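Local coordinates for gentamicin resistance protein (Enterococcus gallinarum, PDB 6CTZ) that probably confers aminoglycoside resistance by transferring a phosphate from a guanine nucleotide to the 2''-hydroxyl of drugs such as kanamycin, at residues A[159-171]-A[285-297]. The protein carries 2 engineered substitutions. Numbering follows the deposited sequence. Where two conformers were deposited one is given.
Sequences LLDESLRDYLTLR and GIELLEEDKANNF. Unlike the reference sequence in segment 285-297: I286 (reference Leu). With KAN (kanamycin a), chain E.
Y167 reaches across to the C-terminal helix and touches D292, K293, N296 and F297. Its CB rests on the K293 chain, with K293 CD at 3.6 Å. CG lies against K293 CG and CD. At the ring edge, CD1 and CE1 meet the rim of F297, with Y167 CE1 3.6 Å from F297 CE2. The two aromatic planes stand at 82°, and neither ring covers the other's face. Over one face sits K293 CB, above the ring centre in a CH-pi contact, with CD2 and CE2 its nearest ring atoms. R171 CG, from the same helix, lies against the opposite face, offset toward the rim. At the tip, OH donates to D292 OD2 (2.6 Å), meeting it from above the carboxylate plane. The same OH accepts from N296 ND2 at 3.0 Å; this bond is nearly straight and lies in the amide plane. Two bonds thus fix the phenol. Y167 carries its CG anti to the backbone N (chi1 167°), which sends the ring across the interface.

One turn earlier, L164 spreads its two methyls over L289, E290 and K293, with CD2 3.8 Å from E290 CG. One turn before E290, I286, which differs from the reference Leu, puts CD1 3.7 Å from L160 CD2. A water bridges D161 OD2 and E290 OE1.

Helix 251-276 completes the packing: T263 OG1 bonds to both D292 OD2 and R171 NE, and R171 NH2 is hydrogen-bonded to S259 OG. Helices 162-171 and 285-296 cross at 66°. L288, on helix 279-296, reaches the kanamycin pocket.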
# COMPACT_ATOMS: atom_id res chain seq x y z
N LEU A 159 1.99 7.13 -26.44
CA LEU A 159 1.21 8.27 -25.98
C LEU A 159 2.07 9.48 -25.61
O LEU A 159 1.52 10.54 -25.30
CB LEU A 159 0.37 7.88 -24.76
CG LEU A 159 -0.32 6.51 -24.75
CD1 LEU A 159 -1.14 6.33 -23.48
CD2 LEU A 159 -1.18 6.29 -25.98
N LEU A 160 3.38 9.31 -25.55
CA LEU A 160 4.24 10.36 -25.07
C LEU A 160 5.00 11.19 -26.09
O LEU A 160 5.34 10.72 -27.11
CB LEU A 160 5.29 9.81 -24.08
CG LEU A 160 4.87 8.75 -23.06
CD1 LEU A 160 6.07 8.33 -22.25
CD2 LEU A 160 3.85 9.37 -22.15
N ASP A 161 5.24 12.42 -25.70
CA ASP A 161 6.27 13.16 -26.39
C ASP A 161 7.58 12.42 -26.24
O ASP A 161 7.87 11.83 -25.19
CB ASP A 161 6.39 14.57 -25.81
CG ASP A 161 5.17 15.42 -26.08
OD1 ASP A 161 4.56 15.24 -27.16
OD2 ASP A 161 4.83 16.26 -25.23
N GLU A 162 8.38 12.40 -27.31
CA GLU A 162 9.64 11.66 -27.26
C GLU A 162 10.54 12.14 -26.12
O GLU A 162 11.32 11.35 -25.59
CB GLU A 162 10.34 11.72 -28.61
CG GLU A 162 9.60 10.89 -29.63
CD GLU A 162 10.08 11.06 -31.05
OE1 GLU A 162 11.03 11.83 -31.30
OE2 GLU A 162 9.47 10.40 -31.94
N SER A 163 10.43 13.41 -25.72
CA SER A 163 11.24 13.89 -24.61
C SER A 163 10.84 13.24 -23.29
O SER A 163 11.69 12.97 -22.44
CB SER A 163 11.12 15.41 -24.51
OG SER A 163 9.78 15.78 -24.26
N LEU A 164 9.55 12.96 -23.09
CA LEU A 164 9.08 12.30 -21.88
C LEU A 164 9.47 10.85 -21.96
O LEU A 164 9.81 10.28 -20.95
CB LEU A 164 7.61 12.51 -21.66
CG LEU A 164 7.04 11.94 -20.35
CD1 LEU A 164 7.74 12.47 -19.11
CD2 LEU A 164 5.58 12.29 -20.30
N ARG A 165 9.42 10.24 -23.16
CA ARG A 165 9.93 8.88 -23.33
C ARG A 165 11.41 8.80 -22.96
O ARG A 165 11.83 7.87 -22.27
CB ARG A 165 9.72 8.41 -24.77
CG ARG A 165 10.21 6.98 -25.00
CD ARG A 165 9.96 6.53 -26.43
NE ARG A 165 10.88 7.17 -27.36
CZ ARG A 165 10.67 7.26 -28.67
NH1 ARG A 165 9.56 6.77 -29.21
NH2 ARG A 165 11.57 7.86 -29.44
N ASP A 166 12.20 9.78 -23.40
CA ASP A 166 13.62 9.81 -23.06
C ASP A 166 13.82 9.87 -21.55
O ASP A 166 14.71 9.20 -21.01
CB ASP A 166 14.31 11.01 -23.72
CG ASP A 166 14.31 10.94 -25.24
OD1 ASP A 166 14.08 9.85 -25.81
OD2 ASP A 166 14.54 12.00 -25.87
N TYR A 167 13.00 10.67 -20.86
CA TYR A 167 13.07 10.74 -19.40
C TYR A 167 12.77 9.39 -18.77
O TYR A 167 13.50 8.92 -17.89
CB TYR A 167 12.09 11.80 -18.89
CG TYR A 167 11.85 11.76 -17.40
CD1 TYR A 167 12.79 12.27 -16.52
CD2 TYR A 167 10.68 11.22 -16.88
CE1 TYR A 167 12.58 12.23 -15.15
CE2 TYR A 167 10.46 11.18 -15.51
CZ TYR A 167 11.42 11.70 -14.65
OH TYR A 167 11.21 11.66 -13.29
N LEU A 168 11.69 8.73 -19.20
CA LEU A 168 11.35 7.44 -18.61
C LEU A 168 12.43 6.40 -18.87
O LEU A 168 12.74 5.60 -17.98
CB LEU A 168 9.98 6.97 -19.11
CG LEU A 168 8.78 7.74 -18.57
CD1 LEU A 168 7.52 7.15 -19.16
CD2 LEU A 168 8.73 7.70 -17.05
N THR A 169 12.98 6.36 -20.08
CA THR A 169 14.06 5.41 -20.35
C THR A 169 15.25 5.66 -19.44
O THR A 169 15.87 4.72 -18.92
CB THR A 169 14.47 5.50 -21.81
OG1 THR A 169 13.35 5.16 -22.64
CG2 THR A 169 15.62 4.54 -22.10
N LEU A 170 15.58 6.94 -19.22
CA LEU A 170 16.66 7.30 -18.30
C LEU A 170 16.38 6.78 -16.90
O LEU A 170 17.27 6.24 -16.24
CB LEU A 170 16.81 8.82 -18.27
CG LEU A 170 17.74 9.40 -17.20
CD1 LEU A 170 19.19 8.95 -17.41
CD2 LEU A 170 17.63 10.91 -17.17
N ARG A 171 15.14 6.96 -16.42
CA ARG A 171 14.80 6.52 -15.07
C ARG A 171 14.88 5.00 -14.94
O ARG A 171 15.44 4.48 -13.97
CB ARG A 171 13.41 7.03 -14.68
CG ARG A 171 13.28 8.55 -14.72
CD ARG A 171 14.05 9.20 -13.58
NE ARG A 171 13.32 9.13 -12.31
CZ ARG A 171 13.76 9.64 -11.16
NH1 ARG A 171 14.96 10.21 -11.09
NH2 ARG A 171 13.02 9.55 -10.06
N GLY A 285 -3.03 10.33 -15.80
CA GLY A 285 -1.76 9.64 -15.63
C GLY A 285 -0.66 10.22 -16.49
O GLY A 285 0.50 10.32 -16.06
N ILE A 286 -1.00 10.62 -17.72
CA ILE A 286 -0.03 11.31 -18.57
C ILE A 286 0.46 12.58 -17.90
O ILE A 286 1.65 12.90 -17.90
CB ILE A 286 -0.63 11.58 -19.96
CG1 ILE A 286 -0.96 10.27 -20.69
CG2 ILE A 286 0.32 12.42 -20.80
CD1 ILE A 286 0.24 9.56 -21.28
N GLU A 287 -0.47 13.33 -17.28
CA GLU A 287 -0.10 14.56 -16.59
C GLU A 287 0.79 14.28 -15.39
O GLU A 287 1.73 15.04 -15.12
CB GLU A 287 -1.37 15.30 -16.17
CG GLU A 287 -1.17 16.77 -15.86
CD GLU A 287 -2.49 17.51 -15.71
OE1 GLU A 287 -2.48 18.69 -15.32
OE2 GLU A 287 -3.55 16.90 -16.00
N LEU A 288 0.52 13.19 -14.66
CA LEU A 288 1.35 12.84 -13.51
C LEU A 288 2.77 12.49 -13.95
O LEU A 288 3.74 12.79 -13.24
CB LEU A 288 0.72 11.70 -12.73
CG LEU A 288 -0.55 12.08 -11.98
CD1 LEU A 288 -1.30 10.85 -11.50
CD2 LEU A 288 -0.21 12.99 -10.81
N LEU A 289 2.91 11.85 -15.11
CA LEU A 289 4.25 11.55 -15.63
C LEU A 289 5.00 12.83 -15.97
O LEU A 289 6.19 12.96 -15.65
CB LEU A 289 4.15 10.65 -16.87
CG LEU A 289 3.78 9.18 -16.66
CD1 LEU A 289 3.71 8.47 -18.00
CD2 LEU A 289 4.80 8.51 -15.74
N GLU A 290 4.32 13.79 -16.62
CA GLU A 290 4.95 15.08 -16.90
C GLU A 290 5.36 15.78 -15.62
O GLU A 290 6.45 16.37 -15.55
CB GLU A 290 4.00 15.95 -17.72
CG GLU A 290 3.62 15.35 -19.08
CD GLU A 290 2.66 16.23 -19.86
OE1 GLU A 290 3.00 16.62 -21.00
OE2 GLU A 290 1.57 16.53 -19.35
N GLU A 291 4.52 15.72 -14.58
CA GLU A 291 4.86 16.35 -13.31
C GLU A 291 6.03 15.66 -12.63
O GLU A 291 6.86 16.31 -11.99
CB GLU A 291 3.64 16.39 -12.40
CG GLU A 291 2.48 17.18 -12.97
CD GLU A 291 1.31 17.29 -12.01
OE1 GLU A 291 0.51 18.25 -12.16
OE2 GLU A 291 1.18 16.43 -11.12
N ASP A 292 6.11 14.33 -12.74
CA ASP A 292 7.24 13.60 -12.17
C ASP A 292 8.56 14.10 -12.77
O ASP A 292 9.53 14.36 -12.04
CB ASP A 292 7.07 12.10 -12.42
CG ASP A 292 8.05 11.26 -11.64
OD1 ASP A 292 7.84 11.09 -10.42
OD2 ASP A 292 9.01 10.74 -12.24
N LYS A 293 8.61 14.25 -14.10
CA LYS A 293 9.81 14.76 -14.74
C LYS A 293 10.11 16.18 -14.30
O LYS A 293 11.26 16.51 -14.00
CB LYS A 293 9.65 14.68 -16.26
CG LYS A 293 10.81 15.27 -17.04
CD LYS A 293 10.60 15.11 -18.54
CE LYS A 293 11.80 15.60 -19.35
NZ LYS A 293 11.97 17.08 -19.27
N ALA A 294 9.09 17.03 -14.26
CA ALA A 294 9.30 18.43 -13.88
C ALA A 294 9.77 18.55 -12.44
O ALA A 294 10.60 19.41 -12.12
CB ALA A 294 8.02 19.23 -14.10
N ASN A 295 9.27 17.68 -11.55
CA ASN A 295 9.66 17.76 -10.15
C ASN A 295 11.10 17.30 -9.93
O ASN A 295 11.79 17.84 -9.05
CB ASN A 295 8.71 16.93 -9.28
CG ASN A 295 7.34 17.55 -9.16
OD1 ASN A 295 7.15 18.74 -9.46
ND2 ASN A 295 6.37 16.76 -8.72
N ASN A 296 11.57 16.33 -10.70
CA ASN A 296 12.91 15.78 -10.49
C ASN A 296 14.00 16.57 -11.19
O ASN A 296 15.11 16.67 -10.66
CB ASN A 296 12.96 14.31 -10.90
CG ASN A 296 12.22 13.41 -9.92
OD1 ASN A 296 12.29 13.61 -8.71
ND2 ASN A 296 11.50 12.44 -10.45
N PHE A 297 13.73 17.12 -12.37
CA PHE A 297 14.76 17.85 -13.11
C PHE A 297 14.31 19.26 -13.49
O PHE A 297 15.06 19.98 -14.15
CB PHE A 297 15.16 17.08 -14.37
CG PHE A 297 15.77 15.74 -14.08
CD1 PHE A 297 16.78 15.62 -13.13
CD2 PHE A 297 15.33 14.60 -14.73
CE1 PHE A 297 17.34 14.40 -12.85
CE2 PHE A 297 15.89 13.37 -14.46
CZ PHE A 297 16.89 13.27 -13.51
C1 KAN E . -1.92 7.34 -7.40
C2 KAN E . -0.96 8.18 -8.24
C3 KAN E . -0.86 9.57 -7.65
C4 KAN E . -2.27 10.16 -7.65
C5 KAN E . -3.23 9.29 -6.84
C6 KAN E . -4.65 9.83 -6.90
C7 KAN E . -1.46 4.14 -3.19
C8 KAN E . -2.19 3.82 -4.49
C9 KAN E . -1.75 4.79 -5.60
C10 KAN E . -1.95 6.25 -5.19
C11 KAN E . -1.27 6.53 -3.85
C12 KAN E . -1.74 5.58 -2.77
C13 KAN E . -2.74 1.77 -5.67
C14 KAN E . -2.83 0.31 -5.29
C15 KAN E . -1.43 -0.31 -5.40
C16 KAN E . -0.89 -0.10 -6.81
C17 KAN E . -0.94 1.37 -7.16
C18 KAN E . -0.52 1.56 -8.61
N1 KAN E . -5.51 8.92 -6.16
N2 KAN E . -1.50 7.91 -3.42
N3 KAN E . -1.87 3.20 -2.15
N4 KAN E . -1.43 -1.73 -5.08
O5 KAN E . -3.22 7.92 -7.26
O6 KAN E . 0.33 7.56 -8.23
O7 KAN E . 0.01 10.39 -8.43
O8 KAN E . -2.21 11.47 -7.08
O9 KAN E . -1.32 7.13 -6.12
O10 KAN E . -2.52 4.54 -6.78
O11 KAN E . -1.85 2.46 -4.80
O12 KAN E . -2.26 1.87 -7.01
O13 KAN E . -3.37 0.22 -3.96
O14 KAN E . 0.47 -0.54 -6.92
O15 KAN E . -0.56 2.96 -8.93
O HOH W 1 5.06 15.72 -22.30